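Local coordinates for possible protein of nuclear scaffold (Encephalitozoon cuniculi, PDB 3KAE) that probably serves as a subunit of the anaphase-promoting complex, its N-terminal domain pairing two copies of the chain through tetratricopeptide-type helical repeats, at residues Lys8-Ile13 and Ala101-Met106; His55-Asn60 and Tyr66-Cys71; Glu177-Ser182 and Lys197-His202. One frame throughout, in Å; residues are numbered along the deposited sequence.

Contact 1 (Lys8-Ile13 and Ala101-Met106)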
loop_
_atom_site.group_PDB
_atom_site.type_symbol
_atom_site.label_atom_id
_atom_site.label_comp_id
_atom_site.label_asym_id
_atom_site.label_seq_id
_atom_site.Cartn_x
_atom_site.Cartn_y
_atom_site.Cartn_z
ATOM N N LYS C 8 -5.795 -6.976 15.450
ATOM C CA LYS C 8 -6.540 -5.784 15.080
ATOM C C LYS C 8 -5.778 -4.922 14.085
ATOM O O LYS C 8 -6.385 -4.235 13.269
ATOM C CB LYS C 8 -6.877 -4.950 16.325
ATOM N N ILE C 9 -4.451 -4.916 14.193
ATOM C CA ILE C 9 -3.638 -4.144 13.271
ATOM C C ILE C 9 -3.691 -4.806 11.887
ATOM O O ILE C 9 -3.918 -4.134 10.882
ATOM C CB ILE C 9 -2.185 -4.000 13.773
ATOM C CG1 ILE C 9 -2.133 -3.065 14.971
ATOM C CG2 ILE C 9 -1.266 -3.457 12.654
ATOM C CD1 ILE C 9 -0.837 -3.135 15.801
ATOM N N CYS C 10 -3.510 -6.126 11.855
ATOM C CA CYS C 10 -3.578 -6.882 10.611
ATOM C C CYS C 10 -4.913 -6.629 9.946
ATOM O O CYS C 10 -4.988 -6.353 8.743
ATOM C CB CYS C 10 -3.408 -8.368 10.875
ATOM S SG CYS C 10 -1.734 -8.787 11.381
ATOM N N LYS C 11 -5.970 -6.692 10.745
ATOM C CA LYS C 11 -7.295 -6.450 10.210
ATOM C C LYS C 11 -7.443 -5.057 9.623
ATOM O O LYS C 11 -8.098 -4.881 8.591
ATOM C CB LYS C 11 -8.383 -6.726 11.252
ATOM C CG LYS C 11 -9.754 -6.862 10.617
ATOM C CD LYS C 11 -10.828 -7.181 11.640
ATOM C CE LYS C 11 -10.723 -8.609 12.149
ATOM N NZ LYS C 11 -11.800 -8.912 13.140
ATOM N N SER C 12 -6.819 -4.068 10.259
ATOM C CA SER C 12 -6.879 -2.698 9.759
ATOM C C SER C 12 -6.093 -2.511 8.460
ATOM O O SER C 12 -6.455 -1.674 7.617
ATOM C CB SER C 12 -6.347 -1.714 10.817
ATOM O OG SER C 12 -7.008 -1.880 12.052
ATOM N N ILE C 13 -4.995 -3.253 8.328
ATOM C CA ILE C 13 -4.196 -3.188 7.107
ATOM C C ILE C 13 -5.014 -3.775 5.954
ATOM O O ILE C 13 -5.229 -3.125 4.946
ATOM C CB ILE C 13 -2.869 -3.930 7.284
ATOM C CG1 ILE C 13 -1.997 -3.152 8.279
ATOM C CG2 ILE C 13 -2.172 -4.098 5.932
ATOM C CD1 ILE C 13 -1.024 -4.000 9.076
ATOM N N ALA C 101 3.473 -14.536 14.077
ATOM C CA ALA C 101 3.519 -15.100 12.733
ATOM C C ALA C 101 2.877 -14.201 11.675
ATOM O O ALA C 101 3.318 -14.180 10.529
ATOM C CB ALA C 101 2.883 -16.483 12.717
ATOM N N ARG C 102 1.839 -13.466 12.062
ATOM C CA ARG C 102 1.144 -12.595 11.117
ATOM C C ARG C 102 2.020 -11.414 10.716
ATOM O O ARG C 102 1.898 -10.868 9.616
ATOM C CB ARG C 102 -0.177 -12.114 11.709
ATOM C CG ARG C 102 -1.224 -13.214 11.790
ATOM C CD ARG C 102 -2.349 -12.844 12.730
ATOM N NE ARG C 102 -1.885 -12.752 14.114
ATOM C CZ ARG C 102 -2.673 -12.473 15.148
ATOM N NH1 ARG C 102 -3.966 -12.256 14.953
ATOM N NH2 ARG C 102 -2.172 -12.407 16.375
ATOM N N ILE C 103 2.912 -11.037 11.623
ATOM C CA ILE C 103 3.844 -9.950 11.379
ATOM C C ILE C 103 5.036 -10.450 10.564
ATOM O O ILE C 103 5.516 -9.768 9.660
ATOM C CB ILE C 103 4.314 -9.340 12.722
ATOM C CG1 ILE C 103 3.112 -8.779 13.474
ATOM C CG2 ILE C 103 5.341 -8.248 12.501
ATOM C CD1 ILE C 103 2.169 -7.988 12.580
ATOM N N GLN C 104 5.494 -11.656 10.888
ATOM C CA GLN C 104 6.684 -12.229 10.281
ATOM C C GLN C 104 6.520 -12.259 8.763
ATOM O O GLN C 104 7.453 -11.963 8.014
ATOM C CB GLN C 104 6.933 -13.639 10.830
ATOM C CG GLN C 104 8.398 -14.070 10.837
ATOM C CD GLN C 104 9.097 -13.862 12.184
ATOM O OE1 GLN C 104 8.504 -14.061 13.248
ATOM N NE2 GLN C 104 10.374 -13.484 12.138
ATOM N N GLU C 105 5.312 -12.591 8.322
ATOM C CA GLU C 105 4.999 -12.678 6.904
ATOM C C GLU C 105 5.294 -11.384 6.159
ATOM O O GLU C 105 5.484 -11.399 4.948
ATOM C CB GLU C 105 3.527 -13.053 6.709
ATOM C CG GLU C 105 3.205 -14.513 6.960
ATOM C CD GLU C 105 1.735 -14.821 6.732
ATOM O OE1 GLU C 105 0.910 -13.880 6.806
ATOM O OE2 GLU C 105 1.408 -16.003 6.480
ATOM N N MET C 106 5.308 -10.262 6.870
ATOM C CA MET C 106 5.520 -8.969 6.224
ATOM C C MET C 106 7.002 -8.668 6.138
ATOM O O MET C 106 7.395 -7.586 5.714
ATOM C CB MET C 106 4.830 -7.849 7.002
ATOM C CG MET C 106 3.450 -8.193 7.519
ATOM S SD MET C 106 2.581 -6.714 8.062
ATOM C CE MET C 106 2.337 -5.909 6.471
#
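Cys10 meets Arg102 and Ile103 across a thin seam between helix 5-14 and the short helix 101-104. Traced outward, Arg102 begins with CB, 3.7 Å from SG of Cys10, so the sulfur rests against the root of the side chain. From there CG and CD carry the chain past Cys10, and a bend at chi3 (-66°) turns the guanidinium end aside. That end belongs to Asp100, which forms a salt bridge through Arg102 NE; Ile6, a turn before Cys10, also touches the Arg102 side chain. The charged tip is thus held by its own side of the seam, and what Arg102 offers Cys10 is hydrocarbon.

Ile103 adds a second apolar touch: its CD1 stands 4.2 Å from Cys10 SG. The sulfur, anti to its own carbonyl carbon (chi1 -70°), thus lies against two successive side chains of helix 101-104.

The seam brings the opening helix of this all-helical, tetratricopeptide-type domain against a short helix far along the chain. Helix 36-45 bridges the two, Leu38 touching Ile9 and Ile103 alike. Helix 18-31 packs against Ile9 and Ser12, while Phe115 of the second subunit packs on Lys11 and Ser12.

Contact 2 (His55-Asn60 and Tyr66-Cys71)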
loop_
_atom_site.group_PDB
_atom_site.type_symbol
_atom_site.label_atom_id
_atom_site.label_comp_id
_atom_site.label_asym_id
_atom_site.label_seq_id
_atom_site.Cartn_x
_atom_site.Cartn_y
_atom_site.Cartn_z
ATOM N N HIS C 55 11.352 6.131 12.261
ATOM C CA HIS C 55 11.325 4.892 13.034
ATOM C C HIS C 55 12.381 3.917 12.539
ATOM O O HIS C 55 12.958 3.147 13.310
ATOM C CB HIS C 55 9.936 4.262 12.991
ATOM C CG HIS C 55 8.921 5.004 13.802
ATOM N ND1 HIS C 55 8.600 4.651 15.098
ATOM C CD2 HIS C 55 8.176 6.099 13.517
ATOM C CE1 HIS C 55 7.687 5.485 15.565
ATOM N NE2 HIS C 55 7.417 6.378 14.628
ATOM N N LEU C 56 12.645 3.967 11.241
ATOM C CA LEU C 56 13.541 2.998 10.630
ATOM C C LEU C 56 14.989 3.237 11.038
ATOM O O LEU C 56 15.757 2.287 11.196
ATOM C CB LEU C 56 13.376 2.993 9.112
ATOM C CG LEU C 56 12.060 2.368 8.655
ATOM C CD1 LEU C 56 11.717 2.811 7.225
ATOM C CD2 LEU C 56 12.133 0.848 8.783
ATOM N N HIS C 57 15.361 4.502 11.220
ATOM C CA HIS C 57 16.727 4.825 11.618
ATOM C C HIS C 57 17.069 4.123 12.920
ATOM O O HIS C 57 18.227 3.787 13.166
ATOM C CB HIS C 57 16.913 6.331 11.793
ATOM C CG HIS C 57 16.832 7.104 10.520
ATOM N ND1 HIS C 57 17.112 6.544 9.289
ATOM C CD2 HIS C 57 16.524 8.403 10.279
ATOM C CE1 HIS C 57 16.966 7.461 8.350
ATOM N NE2 HIS C 57 16.612 8.597 8.924
ATOM N N LYS C 58 16.054 3.911 13.755
ATOM C CA LYS C 58 16.246 3.294 15.065
ATOM C C LYS C 58 16.477 1.793 14.946
ATOM O O LYS C 58 16.691 1.110 15.945
ATOM C CB LYS C 58 15.044 3.565 15.977
ATOM N N LEU C 59 16.433 1.285 13.719
ATOM C CA LEU C 59 16.560 -0.149 13.483
ATOM C C LEU C 59 17.720 -0.470 12.535
ATOM O O LEU C 59 18.308 0.430 11.931
ATOM C CB LEU C 59 15.251 -0.705 12.905
ATOM C CG LEU C 59 13.960 -0.428 13.659
ATOM C CD1 LEU C 59 12.740 -0.930 12.879
ATOM C CD2 LEU C 59 14.027 -1.081 15.039
ATOM N N ASN C 60 18.041 -1.759 12.416
ATOM C CA ASN C 60 19.036 -2.238 11.464
ATOM C C ASN C 60 18.852 -3.717 11.115
ATOM O O ASN C 60 19.640 -4.567 11.528
ATOM C CB ASN C 60 20.456 -2.004 11.986
ATOM C CG ASN C 60 21.516 -2.257 10.927
ATOM O OD1 ASN C 60 22.249 -3.247 10.981
ATOM N ND2 ASN C 60 21.594 -1.364 9.951
ATOM N N TYR C 66 15.585 -2.443 3.902
ATOM C CA TYR C 66 14.782 -2.506 2.683
ATOM C C TYR C 66 13.721 -1.391 2.622
ATOM O O TYR C 66 13.673 -0.626 1.656
ATOM C CB TYR C 66 14.166 -3.898 2.498
ATOM C CG TYR C 66 13.462 -4.050 1.178
ATOM C CD1 TYR C 66 14.176 -4.126 -0.011
ATOM C CD2 TYR C 66 12.080 -4.089 1.115
ATOM C CE1 TYR C 66 13.529 -4.231 -1.214
ATOM C CE2 TYR C 66 11.429 -4.215 -0.078
ATOM C CZ TYR C 66 12.160 -4.280 -1.239
ATOM O OH TYR C 66 11.493 -4.402 -2.416
ATOM N N TYR C 67 12.885 -1.280 3.656
ATOM C CA TYR C 67 11.893 -0.195 3.692
ATOM C C TYR C 67 12.579 1.173 3.721
ATOM O O TYR C 67 12.062 2.166 3.212
ATOM C CB TYR C 67 10.906 -0.362 4.867
ATOM C CG TYR C 67 9.778 -1.268 4.482
ATOM C CD1 TYR C 67 9.871 -2.638 4.661
ATOM C CD2 TYR C 67 8.646 -0.766 3.875
ATOM C CE1 TYR C 67 8.845 -3.477 4.268
ATOM C CE2 TYR C 67 7.620 -1.605 3.470
ATOM C CZ TYR C 67 7.729 -2.956 3.665
ATOM O OH TYR C 67 6.690 -3.790 3.290
ATOM N N GLU C 68 13.769 1.210 4.288
ATOM C CA GLU C 68 14.501 2.434 4.299
ATOM C C GLU C 68 14.782 2.871 2.868
ATOM O O GLU C 68 14.512 4.020 2.496
ATOM C CB GLU C 68 15.806 2.233 5.063
ATOM C CG GLU C 68 16.344 3.484 5.667
ATOM C CD GLU C 68 17.553 3.222 6.540
ATOM O OE1 GLU C 68 17.418 2.574 7.605
ATOM O OE2 GLU C 68 18.641 3.673 6.149
ATOM N N SER C 69 15.312 1.940 2.068
ATOM C CA SER C 69 15.574 2.180 0.652
ATOM C C SER C 69 14.303 2.599 -0.091
ATOM O O SER C 69 14.326 3.542 -0.875
ATOM C CB SER C 69 16.182 0.938 -0.002
ATOM O OG SER C 69 16.787 1.274 -1.247
ATOM N N LEU C 70 13.180 1.937 0.186
ATOM C CA LEU C 70 11.917 2.332 -0.457
ATOM C C LEU C 70 11.544 3.777 -0.138
ATOM O O LEU C 70 11.146 4.526 -1.040
ATOM C CB LEU C 70 10.761 1.419 -0.061
ATOM C CG LEU C 70 10.879 -0.075 -0.339
ATOM C CD1 LEU C 70 9.601 -0.787 0.157
ATOM C CD2 LEU C 70 11.127 -0.309 -1.832
ATOM N N CYS C 71 11.662 4.157 1.146
ATOM C CA CYS C 71 11.283 5.498 1.592
ATOM C C CYS C 71 12.194 6.515 0.954
ATOM O O CYS C 71 11.742 7.551 0.479
ATOM C CB CYS C 71 11.356 5.642 3.132
ATOM S SG CYS C 71 10.163 4.645 4.065
#
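Leu56 reaches helix 62-74 with a single methyl. Its CD1 settles beside the backbone at the start of one turn, 3.9 Å from Glu68 N, and touches two side chains on that helix. One is Tyr67, whose CB lies 4.0 Å from Leu56 CD1; the other is Cys71, whose SG is equally close to Leu56 CD1 at 4.0 Å. Being four residues apart, Tyr67 and Cys71 stand one turn from each other, and the methyl bridges that turn.

Glu68 works the flank. Its CG lies anti to the backbone N (chi1 -154°) and the chain runs on extended, which brings the carboxylate over toward helix 49-57. There Glu68 OE1 comes 4.3 Å from His57 ND1, at the edge of the imidazole and near its plane. This is proximity without charged contact. The stronger hold on Glu68 comes from outside the pair: Ser84 on helix 78-89 hydrogen-bonds OE2, and Lys65 adds a long, weak ion pair.

Further out, Arg16 of the second subunit hydrogen-bonds Tyr67 OH, and Tyr44 meets the Tyr67 ring edge-to-face. Cys71 is packed against Tyr49, Ala52 and Leu53, and Leu56 against Ser40 of helix 36-45. Helices 49-57 and 62-74 are consecutive, joined by a short link, in the manner of the antiparallel helix packing of tetratricopeptide repeats.

Chemically, then, the Leu56 methyl, Tyr67 CB and the Cys71 sulfur make the apolar centre, while a buried carboxylate lies at its border. The Ser84 hydroxyl probably helps to stabilise that carboxylate, and the nearby negative charge could favour a protonated His57, although the charge of the ring is not established.

Contact 3 (Glu177-Ser182 and Lys197-His202)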
loop_
_atom_site.group_PDB
_atom_site.type_symbol
_atom_site.label_atom_id
_atom_site.label_comp_id
_atom_site.label_asym_id
_atom_site.label_seq_id
_atom_site.Cartn_x
_atom_site.Cartn_y
_atom_site.Cartn_z
ATOM N N GLU C 177 5.152 -16.094 -18.154
ATOM C CA GLU C 177 5.945 -14.877 -18.215
ATOM C C GLU C 177 7.271 -15.116 -18.935
ATOM O O GLU C 177 7.776 -14.229 -19.615
ATOM C CB GLU C 177 6.164 -14.281 -16.814
ATOM C CG GLU C 177 7.152 -15.028 -15.922
ATOM C CD GLU C 177 6.532 -16.211 -15.201
ATOM O OE1 GLU C 177 5.526 -16.770 -15.687
ATOM O OE2 GLU C 177 7.063 -16.590 -14.141
ATOM N N GLU C 178 7.829 -16.316 -18.796
ATOM C CA GLU C 178 9.099 -16.627 -19.450
ATOM C C GLU C 178 8.875 -16.784 -20.949
ATOM O O GLU C 178 9.744 -16.474 -21.757
ATOM C CB GLU C 178 9.747 -17.872 -18.834
ATOM C CG GLU C 178 9.825 -17.855 -17.297
ATOM C CD GLU C 178 10.734 -16.761 -16.737
ATOM O OE1 GLU C 178 11.481 -16.142 -17.527
ATOM O OE2 GLU C 178 10.700 -16.520 -15.502
ATOM N N GLU C 179 7.683 -17.242 -21.309
ATOM C CA GLU C 179 7.256 -17.277 -22.705
ATOM C C GLU C 179 7.064 -15.860 -23.246
ATOM O O GLU C 179 7.324 -15.587 -24.412
ATOM C CB GLU C 179 5.958 -18.070 -22.829
ATOM C CG GLU C 179 5.266 -17.916 -24.165
ATOM C CD GLU C 179 4.056 -18.813 -24.287
ATOM O OE1 GLU C 179 3.793 -19.573 -23.327
ATOM O OE2 GLU C 179 3.376 -18.752 -25.337
ATOM N N TYR C 180 6.609 -14.953 -22.386
ATOM C CA TYR C 180 6.412 -13.568 -22.795
ATOM C C TYR C 180 7.747 -12.927 -23.135
ATOM O O TYR C 180 7.863 -12.136 -24.080
ATOM C CB TYR C 180 5.710 -12.772 -21.702
ATOM C CG TYR C 180 5.931 -11.279 -21.783
ATOM C CD1 TYR C 180 6.987 -10.684 -21.114
ATOM C CD2 TYR C 180 5.080 -10.463 -22.520
ATOM C CE1 TYR C 180 7.194 -9.309 -21.173
ATOM C CE2 TYR C 180 5.285 -9.089 -22.594
ATOM C CZ TYR C 180 6.345 -8.526 -21.915
ATOM O OH TYR C 180 6.547 -7.176 -21.976
ATOM N N VAL C 181 8.755 -13.278 -22.350
ATOM C CA VAL C 181 10.093 -12.786 -22.580
ATOM C C VAL C 181 10.682 -13.375 -23.871
ATOM O O VAL C 181 11.287 -12.661 -24.655
ATOM C CB VAL C 181 11.017 -13.131 -21.408
ATOM C CG1 VAL C 181 12.384 -12.509 -21.612
ATOM C CG2 VAL C 181 10.409 -12.662 -20.083
ATOM N N SER C 182 10.502 -14.678 -24.071
ATOM C CA SER C 182 10.960 -15.353 -25.276
ATOM C C SER C 182 10.380 -14.686 -26.517
ATOM O O SER C 182 11.104 -14.382 -27.475
ATOM C CB SER C 182 10.546 -16.821 -25.247
ATOM O OG SER C 182 10.960 -17.453 -24.052
ATOM N N LYS C 197 -0.158 -10.722 -33.633
ATOM C CA LYS C 197 -1.537 -11.178 -33.734
ATOM C C LYS C 197 -1.874 -12.065 -32.543
ATOM O O LYS C 197 -2.991 -12.045 -32.043
ATOM C CB LYS C 197 -1.746 -11.935 -35.048
ATOM N N LYS C 198 -0.893 -12.833 -32.089
ATOM C CA LYS C 198 -1.076 -13.725 -30.958
ATOM C C LYS C 198 -1.402 -12.951 -29.671
ATOM O O LYS C 198 -2.290 -13.333 -28.908
ATOM C CB LYS C 198 0.183 -14.566 -30.754
ATOM C CG LYS C 198 0.303 -15.182 -29.359
ATOM C CD LYS C 198 1.711 -15.697 -29.095
ATOM C CE LYS C 198 1.744 -16.549 -27.827
ATOM N NZ LYS C 198 3.103 -17.057 -27.492
ATOM N N TYR C 199 -0.685 -11.855 -29.443
ATOM C CA TYR C 199 -0.853 -11.052 -28.233
ATOM C C TYR C 199 -1.946 -9.993 -28.370
ATOM O O TYR C 199 -2.329 -9.358 -27.394
ATOM C CB TYR C 199 0.471 -10.393 -27.847
ATOM C CG TYR C 199 1.427 -11.337 -27.153
ATOM C CD1 TYR C 199 1.427 -11.453 -25.769
ATOM C CD2 TYR C 199 2.324 -12.116 -27.877
ATOM C CE1 TYR C 199 2.288 -12.314 -25.123
ATOM C CE2 TYR C 199 3.197 -12.988 -27.235
ATOM C CZ TYR C 199 3.167 -13.074 -25.840
ATOM O OH TYR C 199 4.007 -13.921 -25.149
ATOM N N MET C 200 -2.440 -9.815 -29.588
ATOM C CA MET C 200 -3.482 -8.840 -29.879
ATOM C C MET C 200 -4.782 -9.263 -29.177
ATOM O O MET C 200 -5.600 -8.423 -28.786
ATOM C CB MET C 200 -3.668 -8.752 -31.400
ATOM C CG MET C 200 -4.313 -7.482 -31.928
ATOM S SD MET C 200 -4.363 -7.483 -33.749
ATOM C CE MET C 200 -2.793 -6.711 -34.145
ATOM N N GLU C 201 -4.950 -10.574 -29.001
ATOM C CA GLU C 201 -6.161 -11.133 -28.405
ATOM C C GLU C 201 -6.222 -10.942 -26.892
ATOM O O GLU C 201 -7.284 -11.099 -26.289
ATOM C CB GLU C 201 -6.307 -12.622 -28.752
ATOM N N HIS C 202 -5.090 -10.605 -26.279
ATOM C CA HIS C 202 -5.035 -10.427 -24.826
ATOM C C HIS C 202 -4.794 -8.976 -24.431
ATOM O O HIS C 202 -3.859 -8.667 -23.690
ATOM C CB HIS C 202 -3.979 -11.341 -24.202
ATOM C CG HIS C 202 -4.097 -12.771 -24.632
ATOM N ND1 HIS C 202 -4.990 -13.646 -24.061
ATOM C CD2 HIS C 202 -3.439 -13.467 -25.588
ATOM C CE1 HIS C 202 -4.873 -14.830 -24.639
ATOM N NE2 HIS C 202 -3.941 -14.748 -25.568
#
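Both Glu179 and Lys198 start with CG anti to the backbone N (chi1 167° and 161°) and then run out extended, which lets the two long chains meet between helix 176-190 and helix 193-200. Tyr199 takes the other course: its CG is anti to the carbonyl carbon (chi1 -78°), and the ring is carried toward the backbone at Glu179 and Tyr180.

The two long side chains meet obliquely. Lys198 NZ donates to Glu179 OE2 at 2.8 Å, a salt bridge that uses the anti lone pair of the oxygen, the one turned from OE1.

Tyr199 lies deeper. Its OH lies against the backbone of helix 176-190, 3.4 Å from Tyr180 CA, and also passes 4.0 Å from Tyr180 CB. Between the rings, Tyr199 CE1 approaches the edge of Tyr180 near its plane, at 4.2 Å from Tyr180 CD2. Glu177 O also lies in the plane of the Tyr180 ring, at its edge.

One turn beyond Glu179, Asp183 OD2 accepts from both Lys198 NZ, as a second salt bridge, and Tyr199 OH, so the lysine is gripped by acids from successive turns, which should help to hold its positive charge. The contact thus joins neighbouring helices of an all-helical, tetratricopeptide-type domain by a salt bridge at the rim and tyrosine packing further in. Helix 206-220 lies along the tyrosines, Phe210 stacking on Tyr199 while Ile206, Tyr209 and Asn213 pack on Tyr180. Glu151 of helix 147-155 hydrogen-bonds Tyr180 OH, and Phe23 of the second subunit meets the Tyr180 ring edge-to-face.

How the contacts relate
From the N terminus, helix 5-14 opens contact 1, which closes only when the chain returns at helix 101-104 after a long, mainly helical excursion. Contact 2 is nested inside that loop and joins two consecutive helices, 49-57 and 62-74; its centre lies about 18 Å from that of contact 1, without touching it. Helix 36-45 sits beside both. Contact 3 begins after contact 1 has closed and pins helix 176-190 to helix 193-200, its centre about 38 Å from that of contact 2, on the opposite side of the chain's centre. All three have neighbours on the second subunit, so each has residues close to the subunit interface.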